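Local coordinates for major capsid protein (Faustovirus, PDB 5J7O) that probably builds the outer capsid shell of a large double-stranded DNA virus as a trimer of double jelly-roll subunits, at residues B[127-132]-B[141-146]. Numbering follows the deposited sequence.
Sequences GADDQV and ATENTT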
ATOM      1  N   GLY B 127     -20.341  18.523 -38.677  1.00 44.47           N
ATOM      2  CA  GLY B 127     -20.048  19.170 -39.934  1.00 46.76           C
ATOM      3  C   GLY B 127     -21.254  19.873 -40.526  1.00 48.35           C
ATOM      4  O   GLY B 127     -22.401  19.637 -40.148  1.00 47.84           O
ATOM      5  N   ALA B 128     -20.978  20.761 -41.479  1.00 50.94           N
ATOM      6  CA  ALA B 128     -22.024  21.521 -42.145  1.00 52.16           C
ATOM      7  C   ALA B 128     -22.556  20.840 -43.399  1.00 54.89           C
ATOM      8  O   ALA B 128     -23.549  21.310 -43.963  1.00 55.58           O
ATOM      9  CB  ALA B 128     -21.508  22.918 -42.510  1.00 51.81           C
ATOM     10  N   ASP B 129     -21.938  19.747 -43.838  1.00 56.51           N
ATOM     11  CA  ASP B 129     -22.249  19.140 -45.123  1.00 58.79           C
ATOM     12  C   ASP B 129     -22.727  17.704 -44.951  1.00 57.19           C
ATOM     13  O   ASP B 129     -22.344  17.012 -44.002  1.00 53.60           O
ATOM     14  CB  ASP B 129     -21.025  19.159 -46.048  1.00 61.41           C
ATOM     15  CG  ASP B 129     -20.457  20.551 -46.234  1.00 63.48           C
ATOM     16  OD1 ASP B 129     -19.216  20.692 -46.229  1.00 64.30           O
ATOM     17  OD2 ASP B 129     -21.251  21.503 -46.384  1.00 64.62           O
ATOM     18  N   ASP B 130     -23.574  17.272 -45.888  1.00 57.35           N
ATOM     19  CA  ASP B 130     -23.994  15.876 -46.020  1.00 55.84           C
ATOM     20  C   ASP B 130     -24.580  15.341 -44.714  1.00 53.83           C
ATOM     21  O   ASP B 130     -24.218  14.265 -44.231  1.00 52.73           O
ATOM     22  CB  ASP B 130     -22.828  15.008 -46.497  1.00 56.97           C
ATOM     23  CG  ASP B 130     -22.169  15.557 -47.750  1.00 57.75           C
ATOM     24  OD1 ASP B 130     -22.882  16.139 -48.594  1.00 58.74           O
ATOM     25  OD2 ASP B 130     -20.936  15.410 -47.889  1.00 57.06           O
ATOM     26  N   GLN B 131     -25.510  16.102 -44.146  1.00 52.84           N
ATOM     27  CA  GLN B 131     -26.071  15.777 -42.842  1.00 51.89           C
ATOM     28  C   GLN B 131     -27.180  14.740 -42.975  1.00 52.16           C
ATOM     29  O   GLN B 131     -28.116  14.914 -43.763  1.00 51.75           O
ATOM     30  CB  GLN B 131     -26.602  17.041 -42.170  1.00 51.72           C
ATOM     31  CG  GLN B 131     -25.543  18.110 -41.963  1.00 51.98           C
ATOM     32  CD  GLN B 131     -26.120  19.415 -41.456  1.00 53.43           C
ATOM     33  OE1 GLN B 131     -27.306  19.693 -41.634  1.00 55.23           O
ATOM     34  NE2 GLN B 131     -25.282  20.224 -40.819  1.00 53.46           N
ATOM     35  N   VAL B 132     -27.068  13.659 -42.206  1.00 49.91           N
ATOM     36  CA  VAL B 132     -28.059  12.589 -42.178  1.00 48.74           C
ATOM     37  C   VAL B 132     -28.342  12.242 -40.723  1.00 47.41           C
ATOM     38  O   VAL B 132     -27.410  12.081 -39.928  1.00 46.26           O
ATOM     39  CB  VAL B 132     -27.583  11.334 -42.939  1.00 47.63           C
ATOM     40  CG1 VAL B 132     -28.733  10.353 -43.117  1.00 47.03           C
ATOM     41  CG2 VAL B 132     -26.973  11.704 -44.285  1.00 46.34           C
ATOM     42  N   ALA B 141     -20.457  16.057 -42.212  1.00 34.72           N
ATOM     43  CA  ALA B 141     -19.178  16.075 -42.905  1.00 37.10           C
ATOM     44  C   ALA B 141     -18.695  17.506 -43.089  1.00 39.32           C
ATOM     45  O   ALA B 141     -19.469  18.463 -43.011  1.00 39.83           O
ATOM     46  CB  ALA B 141     -19.269  15.370 -44.262  1.00 37.56           C
ATOM     47  N   THR B 142     -17.394  17.634 -43.343  1.00 41.44           N
ATOM     48  CA  THR B 142     -16.767  18.911 -43.671  1.00 43.47           C
ATOM     49  C   THR B 142     -15.962  18.730 -44.950  1.00 45.49           C
ATOM     50  O   THR B 142     -14.983  17.976 -44.969  1.00 45.88           O
ATOM     51  CB  THR B 142     -15.869  19.410 -42.536  1.00 41.39           C
ATOM     52  OG1 THR B 142     -16.676  19.793 -41.415  1.00 40.87           O
ATOM     53  CG2 THR B 142     -15.046  20.609 -42.998  1.00 40.88           C
ATOM     54  N   GLU B 143     -16.376  19.412 -46.013  1.00 48.32           N
ATOM     55  CA  GLU B 143     -15.638  19.360 -47.264  1.00 48.86           C
ATOM     56  C   GLU B 143     -14.342  20.157 -47.154  1.00 47.99           C
ATOM     57  O   GLU B 143     -14.185  21.030 -46.296  1.00 48.48           O
ATOM     58  CB  GLU B 143     -16.482  19.909 -48.414  1.00 51.37           C
ATOM     59  CG  GLU B 143     -17.731  19.106 -48.734  1.00 52.62           C
ATOM     60  CD  GLU B 143     -18.545  19.735 -49.850  1.00 55.33           C
ATOM     61  OE1 GLU B 143     -18.174  20.837 -50.308  1.00 58.15           O
ATOM     62  OE2 GLU B 143     -19.553  19.129 -50.271  1.00 54.85           O
ATOM     63  N   ASN B 144     -13.401  19.842 -48.045  1.00 47.55           N
ATOM     64  CA  ASN B 144     -12.149  20.600 -48.128  1.00 46.32           C
ATOM     65  C   ASN B 144     -11.567  20.354 -49.525  1.00 45.33           C
ATOM     66  O   ASN B 144     -10.755  19.448 -49.716  1.00 42.72           O
ATOM     67  CB  ASN B 144     -11.170  20.206 -47.039  1.00 45.70           C
ATOM     68  CG  ASN B 144     -10.009  21.179 -46.916  1.00 46.01           C
ATOM     69  OD1 ASN B 144      -9.500  21.691 -47.914  1.00 48.61           O
ATOM     70  ND2 ASN B 144      -9.587  21.439 -45.685  1.00 43.50           N
ATOM     71  N   THR B 145     -11.989  21.181 -50.484  1.00 48.09           N
ATOM     72  CA  THR B 145     -11.522  21.032 -51.857  1.00 52.36           C
ATOM     73  C   THR B 145     -10.063  21.438 -52.025  1.00 57.31           C
ATOM     74  O   THR B 145      -9.420  21.003 -52.986  1.00 58.32           O
ATOM     75  CB  THR B 145     -12.397  21.853 -52.805  1.00 51.85           C
ATOM     76  OG1 THR B 145     -12.328  23.238 -52.443  1.00 52.67           O
ATOM     77  CG2 THR B 145     -13.842  21.388 -52.733  1.00 50.63           C
ATOM     78  N   THR B 146      -9.527  22.258 -51.119  1.00 61.66           N
ATOM     79  CA  THR B 146      -8.138  22.688 -51.246  1.00 65.38           C
ATOM     80  C   THR B 146      -7.175  21.559 -50.897  1.00 61.96           C
ATOM     81  O   THR B 146      -6.175  21.350 -51.595  1.00 64.89           O
ATOM     82  CB  THR B 146      -7.882  23.908 -50.360  1.00 70.48           C
ATOM     83  OG1 THR B 146      -8.681  25.007 -50.814  1.00 74.75           O
ATOM     84  CG2 THR B 146      -6.413  24.306 -50.404  1.00 69.20           C
TER
HETATM   85  O   HOH W   1     -18.382  21.901 -41.993  1.00 35.88           O
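Asp129 and Ala141 form an antiparallel hydrogen-bonded pair through their backbones. Asp129 N gives the firmer bond, to Ala141 O at 2.9 Å. The return bond, from Ala141 N to Asp129 O, is weak, with an N-H...O angle of only 118°. Ala141 O also receives a CA-H...O contact from Gly127 CA at 3.2 Å.

The side chain of Asp129 extends the pairing by one more bond. Its OD1 accepts Glu143 N at 3.1 Å, nearly straight at 162°, through the anti lone pair. CG of Asp129 stands beside its own backbone N (chi1 -55°), and the carboxylate reaches along segment 141-146 past Thr142.

The pair lies at the open end of the hairpin of strands 131-133 and 138-142. Asp129 comes just before the first strand, and the chain turns a corner at Asp130. Within this chain, strand 131-133 forms one edge of a mixed sheet, far from the chain centre, in a double jelly-roll capsid protein. Strand 149-158 flanks 138-142, and its Tyr150 and Leu152 touch Ala141.

A water bridges the two segments, accepting from Ala128 N and bonding Thr142 OG1 at 2.8 Å.

Among the acidic groups, the side chains of Glu143 and Asp129 cross at about a right angle. Glu143 CG packs 3.3 Å from Asp129 OD1. The two carboxylates, like in charge, approach to 4.2 Å between Asp129 OD1 and Glu143 OE1, which may raise their pKa values. Asp130 OD2 lies near Ala141 CB and is hydrogen-bonded to Tyr150 OH.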